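Local coordinates for inorganic pyrophosphatase (PDB 6LL8), which probably catalyses the metal-dependent hydrolysis of diphosphate to two phosphates, with manganese as its usual cofactor, at residues T148-K152 against I256-G260; R246-L251 against M263-S269; L198-F203 against I215-E219; I132-G138 against L167-A171. All coordinates share one frame; numbering follows the deposited sequence.

Contact 1. Residues T148-K152 against I256-G260; sequences TVIFK and IMKEG
Val149 and Ile256 form the tight end of this contact: Val149 CG1 lies 3.6 Å from Ile256 CG2, and both residues are buried. That methyl reaches across because it stands anti to the valine's own backbone N (chi1 -168°). Phe184 of helix 176-187 and Glu219 of strand 211-220 touch both residues. Ile150 adds a looser touch, its CD1 coming to 4.4 Å from Ile256 CD1. Val149 is the first residue past helix 134-147: with a positive phi it closes a Schellman motif, then opens a type I' turn that runs to Lys152. The partner is the bend of the hairpin 248-255/260-267, where Glu259 and Gly260 together face Asp255 in a G1 beta bulge. Toward solvent the contact turns polar and watery. Lys152 runs out extended as far as its last bend, and its NZ donates to Ile256 O at 3.0 Å, coming from above the carbonyl plane. In the conformer modelled here Met257 SD lies near the same NZ, while Glu259 OE2 stays 4.3 Å from it, too far for a salt bridge. One water donates to both Lys152 O and Glu259 OE1; another accepts from Lys152 NZ, close to Met257 O and Glu259 OE2. Cutting Lys152 back to an alanine would probably leave Ile256 O without this charged donor and the Glu259 carboxylate without this nearby positive charge.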
loop_
_atom_site.group_PDB
_atom_site.type_symbol
_atom_site.label_atom_id
_atom_site.label_comp_id
_atom_site.label_asym_id
_atom_site.label_seq_id
_atom_site.Cartn_x
_atom_site.Cartn_y
_atom_site.Cartn_z
ATOM N N THR A 148 5.975 1.971 7.258
ATOM C CA THR A 148 6.546 1.331 8.436
ATOM C C THR A 148 5.785 1.686 9.710
ATOM O O THR A 148 6.182 1.207 10.777
ATOM C CB THR A 148 8.011 1.661 8.625
ATOM O OG1 THR A 148 8.190 3.028 8.967
ATOM C CG2 THR A 148 8.867 1.257 7.449
ATOM N N VAL A 149 4.744 2.482 9.614
ATOM C CA VAL A 149 3.968 2.886 10.811
ATOM C C VAL A 149 4.931 3.515 11.826
ATOM O O VAL A 149 4.996 3.125 13.008
ATOM C CB VAL A 149 3.077 1.770 11.382
ATOM C CG1 VAL A 149 2.107 2.346 12.413
ATOM C CG2 VAL A 149 2.326 1.055 10.274
ATOM N N ILE A 150 5.686 4.498 11.378
ATOM C CA ILE A 150 6.636 5.212 12.263
ATOM C C ILE A 150 7.564 4.191 12.914
ATOM O O ILE A 150 7.893 4.285 14.114
ATOM C CB ILE A 150 5.944 6.122 13.291
ATOM C CG1 ILE A 150 4.603 6.701 12.832
ATOM C CG2 ILE A 150 6.917 7.226 13.688
ATOM C CD1 ILE A 150 3.845 7.497 13.902
ATOM N N PHE A 151 8.017 3.234 12.124
ATOM C CA PHE A 151 8.982 2.175 12.509
ATOM C C PHE A 151 8.346 1.107 13.400
ATOM O O PHE A 151 9.072 0.194 13.825
ATOM C CB PHE A 151 10.260 2.721 13.142
ATOM C CG PHE A 151 10.932 3.851 12.427
ATOM C CD1 PHE A 151 10.924 3.974 11.046
ATOM C CD2 PHE A 151 11.718 4.723 13.147
ATOM C CE1 PHE A 151 11.628 4.986 10.431
ATOM C CE2 PHE A 151 12.430 5.727 12.520
ATOM C CZ PHE A 151 12.379 5.864 11.157
ATOM N N LYS A 152 7.057 1.173 13.679
ATOM C CA LYS A 152 6.415 0.180 14.565
ATOM C C LYS A 152 6.086 -1.120 13.837
ATOM O O LYS A 152 5.963 -2.166 14.460
ATOM C CB LYS A 152 5.103 0.741 15.119
ATOM C CG LYS A 152 5.227 1.978 15.997
ATOM C CD LYS A 152 3.870 2.619 16.312
ATOM C CE LYS A 152 3.951 3.847 17.213
ATOM N NZ LYS A 152 2.791 3.863 18.099
ATOM N N ILE A 256 -2.725 1.908 15.751
ATOM C CA ILE A 256 -1.253 1.994 15.681
ATOM C C ILE A 256 -0.623 2.232 17.044
ATOM O O ILE A 256 0.589 2.072 17.155
ATOM C CB ILE A 256 -0.776 3.005 14.652
ATOM C CG1 ILE A 256 -1.015 4.446 15.075
ATOM C CG2 ILE A 256 -1.351 2.680 13.286
ATOM C CD1 ILE A 256 0.053 5.401 14.649
ATOM N N MET A 257 -1.411 2.575 18.041
ATOM C CA MET A 257 -0.850 2.757 19.396
ATOM C C MET A 257 -0.971 1.440 20.187
ATOM O O MET A 257 0.034 1.092 20.820
ATOM C CB MET A 257 -1.506 3.957 20.094
ATOM C CG MET A 257 -1.501 5.250 19.223
ATOM S SD MET A 257 0.144 5.934 18.750
ATOM C CE MET A 257 0.741 6.369 20.379
ATOM N N LYS A 258 -2.084 0.727 20.146
ATOM C CA LYS A 258 -2.221 -0.644 20.719
ATOM C C LYS A 258 -1.348 -1.622 19.930
ATOM O O LYS A 258 -1.049 -2.721 20.420
ATOM C CB LYS A 258 -3.669 -1.173 20.628
ATOM C CG LYS A 258 -4.700 -0.460 21.498
ATOM C CD LYS A 258 -6.137 -0.928 21.206
ATOM C CE LYS A 258 -7.165 -0.142 21.995
ATOM N NZ LYS A 258 -6.950 1.328 21.874
ATOM N N GLU A 259 -1.064 -1.279 18.681
ATOM C CA GLU A 259 -0.346 -2.153 17.736
ATOM C C GLU A 259 -1.094 -3.473 17.567
ATOM O O GLU A 259 -0.512 -4.562 17.686
ATOM C CB GLU A 259 1.101 -2.368 18.149
ATOM C CG GLU A 259 1.883 -1.068 18.238
ATOM C CD GLU A 259 3.368 -1.172 18.487
ATOM O OE1 GLU A 259 3.893 -2.270 18.363
ATOM O OE2 GLU A 259 3.959 -0.157 18.889
ATOM N N GLY A 260 -2.349 -3.400 17.194
ATOM C CA GLY A 260 -3.147 -4.583 16.859
ATOM C C GLY A 260 -4.318 -4.197 15.994
ATOM O O GLY A 260 -4.557 -2.986 15.762
HETATM O O HOH W 1 6.316 -2.302 17.188
HETATM O O HOH W 2 2.659 2.079 19.799
#

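Contact 2. Residues R246-L251 against M263-S269; sequences RHSVLL and MLVVSDS
In the hairpin made by strands 248-255 and 260-267, Val249 faces Val266 and Leu251 faces Leu264 as antiparallel hydrogen-bonded pairs. Each pair is closed by two backbone bonds, such as Val249 N to Val266 O at 2.9 Å. Between and beside them, Leu250 with Val265 and Ser248 with Ser267 are non-hydrogen-bonded pairs. Leu250 and Val265 lie side by side, CD2 of the leucine 3.7 Å from CG1 of the valine, and Leu250 CD1 also rests at 4.0 Å from Met263 SD. These are the central strand and its neighbour in the mixed sheet of the DHHA2 domain: helix 230-243, through Ile237, covers the face carrying Val249, Leu264 and Val266, and helix 272-277, through Leu272 and Thr273, packs on the face of Ser248, Leu250 and Val265. The open end of the hairpin is polar. Ser248 OG makes two hydrogen bonds, to Ser267 OG and, in the imidazole plane at its edge, to His247 ND1, each 2.7 Å. Ser267 OG in turn accepts from Ser269 N, an ST turn. His247 CG stands opposite its backbone N (chi1 177°), which brings the ring to Asp268 CB, 3.9 Å from the ring centroid over one face in a CH-pi contact; Asp268 N donates to His247 O. The carboxylate itself stands 70° from the ring plane, with OD1 salt-bridged to Lys241, while Phe306 meets the His247 ring edge-to-face.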
loop_
_atom_site.group_PDB
_atom_site.type_symbol
_atom_site.label_atom_id
_atom_site.label_comp_id
_atom_site.label_asym_id
_atom_site.label_seq_id
_atom_site.Cartn_x
_atom_site.Cartn_y
_atom_site.Cartn_z
ATOM N N ARG A 246 -16.834 -12.121 -4.617
ATOM C CA ARG A 246 -15.624 -12.472 -3.854
ATOM C C ARG A 246 -15.889 -13.649 -2.928
ATOM O O ARG A 246 -17.016 -13.816 -2.390
ATOM C CB ARG A 246 -15.164 -11.266 -3.041
ATOM C CG ARG A 246 -14.694 -10.091 -3.885
ATOM C CD ARG A 246 -14.254 -8.903 -3.038
ATOM N NE ARG A 246 -13.631 -7.873 -3.846
ATOM C CZ ARG A 246 -14.283 -6.942 -4.524
ATOM N NH1 ARG A 246 -15.594 -6.814 -4.453
ATOM N NH2 ARG A 246 -13.622 -6.151 -5.335
ATOM N N HIS A 247 -14.877 -14.463 -2.689
ATOM C CA HIS A 247 -14.914 -15.517 -1.661
ATOM C C HIS A 247 -15.026 -14.876 -0.285
ATOM O O HIS A 247 -15.769 -15.371 0.575
ATOM C CB HIS A 247 -13.685 -16.414 -1.815
ATOM C CG HIS A 247 -13.595 -17.476 -0.779
ATOM N ND1 HIS A 247 -13.227 -17.210 0.514
ATOM C CD2 HIS A 247 -13.882 -18.804 -0.844
ATOM C CE1 HIS A 247 -13.286 -18.344 1.207
ATOM N NE2 HIS A 247 -13.664 -19.349 0.371
ATOM N N SER A 248 -14.227 -13.848 -0.033
ATOM C CA SER A 248 -14.115 -13.229 1.291
ATOM C C SER A 248 -13.886 -11.729 1.130
ATOM O O SER A 248 -13.187 -11.315 0.194
ATOM C CB SER A 248 -12.965 -13.804 2.073
ATOM O OG SER A 248 -13.080 -15.197 2.310
ATOM N N VAL A 249 -14.385 -10.971 2.094
ATOM C CA VAL A 249 -13.967 -9.568 2.312
ATOM C C VAL A 249 -13.597 -9.418 3.766
ATOM O O VAL A 249 -14.387 -9.791 4.641
ATOM C CB VAL A 249 -14.995 -8.516 1.869
ATOM C CG1 VAL A 249 -14.482 -7.127 2.194
ATOM C CG2 VAL A 249 -15.340 -8.624 0.389
ATOM N N LEU A 250 -12.401 -8.893 3.998
ATOM C CA LEU A 250 -11.853 -8.663 5.345
ATOM C C LEU A 250 -11.574 -7.179 5.466
ATOM O O LEU A 250 -11.076 -6.566 4.518
ATOM C CB LEU A 250 -10.542 -9.445 5.520
ATOM C CG LEU A 250 -10.559 -10.895 5.049
ATOM C CD1 LEU A 250 -9.172 -11.486 5.271
ATOM C CD2 LEU A 250 -11.668 -11.715 5.686
ATOM N N LEU A 251 -11.854 -6.622 6.630
ATOM C CA LEU A 251 -11.506 -5.206 6.900
ATOM C C LEU A 251 -10.748 -5.154 8.206
ATOM O O LEU A 251 -11.291 -5.506 9.249
ATOM C CB LEU A 251 -12.742 -4.316 6.921
ATOM C CG LEU A 251 -12.491 -2.840 7.222
ATOM C CD1 LEU A 251 -11.607 -2.200 6.166
ATOM C CD2 LEU A 251 -13.798 -2.077 7.334
ATOM N N MET A 263 -10.288 -7.480 12.996
ATOM C CA MET A 263 -10.649 -7.854 11.636
ATOM C C MET A 263 -12.127 -8.153 11.567
ATOM O O MET A 263 -12.630 -8.973 12.325
ATOM C CB MET A 263 -9.859 -9.073 11.176
ATOM C CG MET A 263 -10.108 -9.447 9.727
ATOM S SD MET A 263 -9.316 -10.987 9.222
ATOM C CE MET A 263 -7.677 -10.372 8.841
ATOM N N LEU A 264 -12.810 -7.489 10.656
ATOM C CA LEU A 264 -14.212 -7.759 10.294
ATOM C C LEU A 264 -14.178 -8.728 9.117
ATOM O O LEU A 264 -13.424 -8.467 8.151
ATOM C CB LEU A 264 -14.947 -6.474 9.931
ATOM C CG LEU A 264 -14.843 -5.319 10.923
ATOM C CD1 LEU A 264 -15.642 -4.116 10.437
ATOM C CD2 LEU A 264 -15.259 -5.721 12.310
ATOM N N VAL A 265 -14.979 -9.793 9.144
ATOM C CA VAL A 265 -14.869 -10.885 8.169
ATOM C C VAL A 265 -16.244 -11.224 7.620
ATOM O O VAL A 265 -17.157 -11.558 8.413
ATOM C CB VAL A 265 -14.260 -12.133 8.837
ATOM C CG1 VAL A 265 -14.169 -13.300 7.857
ATOM C CG2 VAL A 265 -12.903 -11.834 9.467
ATOM N N VAL A 266 -16.352 -11.284 6.314
ATOM C CA VAL A 266 -17.461 -11.990 5.625
ATOM C C VAL A 266 -16.838 -12.961 4.642
ATOM O O VAL A 266 -15.967 -12.567 3.889
ATOM C CB VAL A 266 -18.444 -11.014 4.959
ATOM C CG1 VAL A 266 -19.167 -10.212 6.017
ATOM C CG2 VAL A 266 -17.776 -10.083 3.971
ATOM N N SER A 267 -17.179 -14.228 4.737
ATOM C CA SER A 267 -16.452 -15.255 3.968
ATOM C C SER A 267 -17.357 -16.425 3.636
ATOM O O SER A 267 -18.149 -16.844 4.480
ATOM C CB SER A 267 -15.281 -15.740 4.765
ATOM O OG SER A 267 -14.497 -16.665 4.038
ATOM N N ASP A 268 -17.114 -17.008 2.493
ATOM C CA ASP A 268 -17.667 -18.332 2.139
ATOM C C ASP A 268 -17.126 -19.435 3.048
ATOM O O ASP A 268 -17.749 -20.504 3.071
ATOM C CB ASP A 268 -17.405 -18.631 0.665
ATOM C CG ASP A 268 -18.236 -17.786 -0.285
ATOM O OD1 ASP A 268 -19.251 -17.203 0.142
ATOM O OD2 ASP A 268 -17.891 -17.738 -1.476
ATOM N N SER A 269 -15.987 -19.226 3.710
ATOM C CA SER A 269 -15.428 -20.203 4.670
ATOM C C SER A 269 -15.775 -19.783 6.099
ATOM O O SER A 269 -15.271 -18.752 6.583
ATOM C CB SER A 269 -13.956 -20.372 4.520
ATOM O OG SER A 269 -13.486 -21.249 5.528
#

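Contact 3. Residues L198-F203 against I215-E219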
loop_
_atom_site.group_PDB
_atom_site.type_symbol
_atom_site.label_atom_id
_atom_site.label_comp_id
_atom_site.label_asym_id
_atom_site.label_seq_id
_atom_site.Cartn_x
_atom_site.Cartn_y
_atom_site.Cartn_z
ATOM N N LEU A 198 -14.721 4.402 3.345
ATOM C CA LEU A 198 -13.734 3.875 4.303
ATOM C C LEU A 198 -13.313 2.461 3.910
ATOM O O LEU A 198 -12.106 2.147 3.928
ATOM C CB LEU A 198 -14.320 3.899 5.705
ATOM C CG LEU A 198 -14.567 5.278 6.307
ATOM C CD1 LEU A 198 -15.263 5.138 7.639
ATOM C CD2 LEU A 198 -13.278 6.078 6.449
ATOM N N VAL A 199 -14.253 1.595 3.559
ATOM C CA VAL A 199 -13.907 0.215 3.165
ATOM C C VAL A 199 -12.899 0.276 1.999
ATOM O O VAL A 199 -11.967 -0.518 1.981
ATOM C CB VAL A 199 -15.173 -0.587 2.812
ATOM C CG1 VAL A 199 -14.854 -1.903 2.170
ATOM C CG2 VAL A 199 -16.057 -0.764 4.028
ATOM N N MET A 200 -13.123 1.152 1.026
ATOM C CA MET A 200 -12.313 1.195 -0.196
ATOM C C MET A 200 -11.072 2.055 -0.058
ATOM O O MET A 200 -10.297 2.101 -1.010
ATOM C CB MET A 200 -13.139 1.713 -1.378
ATOM C CG MET A 200 -14.320 0.839 -1.738
ATOM S SD MET A 200 -13.926 -0.839 -2.072
ATOM C CE MET A 200 -12.835 -0.625 -3.450
ATOM N N ARG A 201 -10.856 2.721 1.050
ATOM C CA ARG A 201 -9.761 3.711 1.130
ATOM C C ARG A 201 -8.395 3.046 0.946
ATOM O O ARG A 201 -7.521 3.678 0.348
ATOM C CB ARG A 201 -9.814 4.421 2.474
ATOM C CG ARG A 201 -8.655 5.375 2.698
ATOM C CD ARG A 201 -9.006 6.472 3.640
ATOM N NE ARG A 201 -9.948 7.389 3.023
ATOM C CZ ARG A 201 -10.624 8.301 3.710
ATOM N NH1 ARG A 201 -10.475 8.382 5.018
ATOM N NH2 ARG A 201 -11.474 9.078 3.085
ATOM N N ASP A 202 -8.213 1.863 1.504
ATOM C CA ASP A 202 -6.913 1.169 1.485
ATOM C C ASP A 202 -7.196 -0.301 1.279
ATOM O O ASP A 202 -6.944 -1.119 2.181
ATOM C CB ASP A 202 -6.148 1.461 2.756
ATOM C CG ASP A 202 -4.778 0.860 2.880
ATOM O OD1 ASP A 202 -4.283 0.334 1.867
ATOM O OD2 ASP A 202 -4.209 1.022 4.006
ATOM N N PHE A 203 -7.757 -0.595 0.132
ATOM C CA PHE A 203 -8.352 -1.894 -0.198
ATOM C C PHE A 203 -7.599 -2.546 -1.328
ATOM O O PHE A 203 -7.277 -1.856 -2.304
ATOM C CB PHE A 203 -9.815 -1.658 -0.581
ATOM C CG PHE A 203 -10.562 -2.912 -0.950
ATOM C CD1 PHE A 203 -10.553 -3.355 -2.261
ATOM C CD2 PHE A 203 -11.239 -3.630 0.019
ATOM C CE1 PHE A 203 -11.238 -4.504 -2.608
ATOM C CE2 PHE A 203 -11.900 -4.806 -0.339
ATOM C CZ PHE A 203 -11.885 -5.224 -1.645
ATOM N N ILE A 215 -9.259 -7.305 0.870
ATOM C CA ILE A 215 -8.803 -6.926 2.225
ATOM C C ILE A 215 -8.637 -5.407 2.266
ATOM O O ILE A 215 -7.782 -4.873 1.537
ATOM C CB ILE A 215 -7.482 -7.612 2.595
ATOM C CG1 ILE A 215 -7.537 -9.117 2.328
ATOM C CG2 ILE A 215 -7.132 -7.271 4.028
ATOM C CD1 ILE A 215 -6.271 -9.869 2.662
ATOM N N GLY A 216 -9.394 -4.751 3.117
ATOM C CA GLY A 216 -9.200 -3.344 3.414
ATOM C C GLY A 216 -8.476 -3.162 4.723
ATOM O O GLY A 216 -8.405 -4.083 5.553
ATOM N N GLN A 217 -7.950 -1.973 4.913
ATOM C CA GLN A 217 -7.292 -1.607 6.175
ATOM C C GLN A 217 -7.551 -0.146 6.470
ATOM O O GLN A 217 -7.511 0.683 5.554
ATOM C CB GLN A 217 -5.800 -1.900 6.111
ATOM C CG GLN A 217 -5.100 -1.605 7.444
ATOM C CD GLN A 217 -3.701 -2.144 7.547
ATOM O OE1 GLN A 217 -2.987 -2.201 6.551
ATOM N NE2 GLN A 217 -3.297 -2.584 8.727
ATOM N N LEU A 218 -7.811 0.146 7.731
ATOM C CA LEU A 218 -7.938 1.518 8.237
ATOM C C LEU A 218 -7.038 1.640 9.456
ATOM O O LEU A 218 -7.407 1.207 10.558
ATOM C CB LEU A 218 -9.381 1.843 8.572
ATOM C CG LEU A 218 -10.303 1.870 7.368
ATOM C CD1 LEU A 218 -11.757 1.728 7.789
ATOM C CD2 LEU A 218 -10.087 3.131 6.543
ATOM N N GLU A 219 -5.883 2.250 9.281
ATOM C CA GLU A 219 -4.936 2.532 10.364
ATOM C C GLU A 219 -5.289 3.858 11.015
ATOM O O GLU A 219 -5.439 4.876 10.330
ATOM C CB GLU A 219 -3.513 2.650 9.821
ATOM C CG GLU A 219 -2.930 1.400 9.180
ATOM C CD GLU A 219 -1.812 1.789 8.223
ATOM O OE1 GLU A 219 -2.093 2.607 7.298
ATOM O OE2 GLU A 219 -0.695 1.355 8.420
HETATM O O HOH W 3 -9.667 0.299 3.397
HETATM O O HOH W 4 -2.064 -0.336 4.685
HETATM O O HOH W 5 -4.753 2.336 6.478
#
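Asp202 runs alongside Gln217, and its side chain is worth following outward. CB comes first, packed 3.2 Å from Gln217 O. With CG anti to the backbone N (chi1 -178°), the carboxylate then points the same way as the Gln217 side chain, its plane 29° from that of the amide. At the tip the two oxygens part company. OD2 lies 3.9 Å from Gln217 CB and takes a bond from a water that also donates to Gln217 OE1; OD1 is salt-bridged to Arg294, a residue of the imidodiphosphate pocket. Gln217 NE2 donates to Thr254 OG1 and Leu292 O. Glu219 OE1 is 4.2 Å from Asp202 OD2, a like-charged pair probably eased by a water that accepts from Glu219 N within reach of both oxygens, and by Arg294 on one carboxylate and Lys187 on the other. Here helix 195-199 hands over to the edge strand 203-208 of the DHHA2 sheet, which turns back as strand 211-220, and the bound imidodiphosphate touches Gln217, so this junction forms part of the pocket wall. The backbone link is modest: Gln217 N donates weakly to Asp202 O, while a water accepts a hydrogen bond from Asp202 N. Leu218 CD2 packs at 3.4 Å from Leu198 O. Gly216 is tightly hemmed in, since any CB there would clash with Val199 O. The Phe203 ring lies against this glycine, CD2 3.8 Å from Gly216 N, with Met200 SD above one ring face. With only an alanine's methyl replacing Phe203, Met200 SD and Leu240 of helix 230-243 would probably lose their packing partner.

Contact 4. Residues I132-G138 against L167-A171; sequences IPANIAG and LAEIA
Ala137 is the bump at the centre of this contact: its CB drops into a hollow on helix 167-171 lined by Leu167, Ile170 and Ala171, 3.6 Å from Ile170 CG2 and 3.7 Å from Leu167 O. The opposing helix answers with Ala171, whose methyl settles on the backbone of helix 134-138, 3.7 Å from Gly138 N and about as close to Ala134 O. With alanines and a glycine at the meeting points, the two segment axes come to 7.8 Å, crossing at -141°. Larger side chains fill the sides of the groove. Leu167 CD2 touches both Ile132 CD1, at 3.8 Å, and Ala137 CB, the leucine and isoleucine side chains lying about at right angles. Ile170 carries CG2 on the side away from its backbone N, so that this methyl faces the start of the helix, where it presses 3.3 Å from Ile132 O. Ala134 CB in its turn rests against Ile170 O. Helix 117-128, through Lys122 and Tyr125, closes over Ile132, and Met140, Met141 and Ile144 further along helix 134-147 continue the packing on Leu167. No direct hydrogen bond joins the two segments; a water donates to Ala171 O and, weakly, to Ala134 O. Cohesion here therefore rests on close methyl-to-backbone and methyl-to-methyl fit, with little polar chemistry to fix the helices' angle.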
loop_
_atom_site.group_PDB
_atom_site.type_symbol
_atom_site.label_atom_id
_atom_site.label_comp_id
_atom_site.label_asym_id
_atom_site.label_seq_id
_atom_site.Cartn_x
_atom_site.Cartn_y
_atom_site.Cartn_z
ATOM N N ILE A 132 19.252 13.375 -4.741
ATOM C CA ILE A 132 17.802 13.406 -4.398
ATOM C C ILE A 132 17.481 14.841 -4.015
ATOM O O ILE A 132 18.024 15.340 -3.028
ATOM C CB ILE A 132 17.462 12.437 -3.253
ATOM C CG1 ILE A 132 17.932 11.020 -3.592
ATOM C CG2 ILE A 132 15.960 12.508 -2.999
ATOM C CD1 ILE A 132 17.721 10.012 -2.495
ATOM N N PRO A 133 16.611 15.532 -4.762
ATOM C CA PRO A 133 16.247 16.886 -4.386
ATOM C C PRO A 133 15.463 16.891 -3.069
ATOM O O PRO A 133 14.842 15.916 -2.690
ATOM C CB PRO A 133 15.310 17.368 -5.502
ATOM C CG PRO A 133 15.502 16.391 -6.644
ATOM C CD PRO A 133 16.021 15.119 -6.028
ATOM N N ALA A 134 15.482 18.012 -2.396
ATOM C CA ALA A 134 14.847 18.169 -1.090
ATOM C C ALA A 134 13.370 17.787 -1.123
ATOM O O ALA A 134 12.886 17.127 -0.185
ATOM C CB ALA A 134 15.035 19.555 -0.536
ATOM N N ASN A 135 12.649 18.228 -2.124
ATOM C CA ASN A 135 11.196 17.974 -2.180
ATOM C C ASN A 135 10.916 16.482 -2.357
ATOM O O ASN A 135 10.039 15.925 -1.705
ATOM C CB ASN A 135 10.509 18.893 -3.197
ATOM C CG ASN A 135 10.978 18.766 -4.650
ATOM O OD1 ASN A 135 11.989 18.134 -4.974
ATOM N ND2 ASN A 135 10.311 19.482 -5.545
ATOM N N ILE A 136 11.620 15.853 -3.284
ATOM C CA ILE A 136 11.502 14.397 -3.512
ATOM C C ILE A 136 11.897 13.662 -2.227
ATOM O O ILE A 136 11.209 12.707 -1.822
ATOM C CB ILE A 136 12.382 13.936 -4.683
ATOM C CG1 ILE A 136 11.947 14.587 -5.994
ATOM C CG2 ILE A 136 12.434 12.419 -4.754
ATOM C CD1 ILE A 136 10.740 13.997 -6.570
ATOM N N ALA A 137 12.965 14.090 -1.587
ATOM C CA ALA A 137 13.381 13.407 -0.352
ATOM C C ALA A 137 12.259 13.460 0.686
ATOM O O ALA A 137 12.046 12.474 1.412
ATOM C CB ALA A 137 14.654 14.015 0.210
ATOM N N GLY A 138 11.574 14.588 0.763
ATOM C CA GLY A 138 10.514 14.726 1.755
ATOM C C GLY A 138 9.394 13.730 1.524
ATOM O O GLY A 138 8.900 13.135 2.472
ATOM N N LEU A 167 17.073 10.736 4.294
ATOM C CA LEU A 167 16.124 11.571 3.543
ATOM C C LEU A 167 15.654 12.771 4.357
ATOM O O LEU A 167 15.455 13.847 3.773
ATOM C CB LEU A 167 14.931 10.736 3.076
ATOM C CG LEU A 167 15.259 9.662 2.059
ATOM C CD1 LEU A 167 14.078 8.700 1.938
ATOM C CD2 LEU A 167 15.593 10.241 0.698
ATOM N N ALA A 168 15.430 12.593 5.650
ATOM C CA ALA A 168 14.990 13.702 6.509
ATOM C C ALA A 168 16.056 14.797 6.487
ATOM O O ALA A 168 15.704 15.970 6.407
ATOM C CB ALA A 168 14.754 13.249 7.919
ATOM N N GLU A 169 17.331 14.426 6.522
ATOM C CA GLU A 169 18.430 15.437 6.476
ATOM C C GLU A 169 18.366 16.180 5.148
ATOM O O GLU A 169 18.432 17.401 5.126
ATOM C CB GLU A 169 19.772 14.742 6.708
ATOM C CG GLU A 169 20.993 15.644 6.688
ATOM C CD GLU A 169 22.302 14.937 6.999
ATOM O OE1 GLU A 169 22.714 14.171 6.166
ATOM O OE2 GLU A 169 22.911 15.201 8.062
ATOM N N ILE A 170 18.198 15.471 4.032
ATOM C CA ILE A 170 18.134 16.117 2.702
ATOM C C ILE A 170 16.927 17.035 2.620
ATOM O O ILE A 170 16.998 18.118 2.053
ATOM C CB ILE A 170 18.122 15.054 1.596
ATOM C CG1 ILE A 170 19.426 14.267 1.577
ATOM C CG2 ILE A 170 17.840 15.682 0.249
ATOM C CD1 ILE A 170 19.346 12.980 0.804
ATOM N N ALA A 171 15.796 16.578 3.179
ATOM C CA ALA A 171 14.538 17.330 3.106
ATOM C C ALA A 171 14.509 18.499 4.077
ATOM O O ALA A 171 13.568 19.285 3.985
ATOM C CB ALA A 171 13.363 16.428 3.384
HETATM O O HOH W 6 11.904 19.265 1.623
#

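Contacts 2 and 3 share the DHHA2 sheet: strands 248-255 and 211-220 are neighbours, Leu250 O lies 2.8 Å from Gly216 N in a probable hydrogen bond, and the contact centres are 13 Å apart. Contact 3 nests within the loop closed by contact 1 and touches it where Val149 CG2 packs 3.6 Å from Glu219 OE2. Both lie beside the active site. In contact 3 the Gln217 side chain is about 4 Å from the bound imidodiphosphate; in contact 1 that of Val149 is about 7 Å from a magnesium ion. Contact 4 sits far out among the helices, its centre about 40 Å from that of contact 2, yet its helix 134-147 leads to the metal ligand Asp147 and on to contact 1.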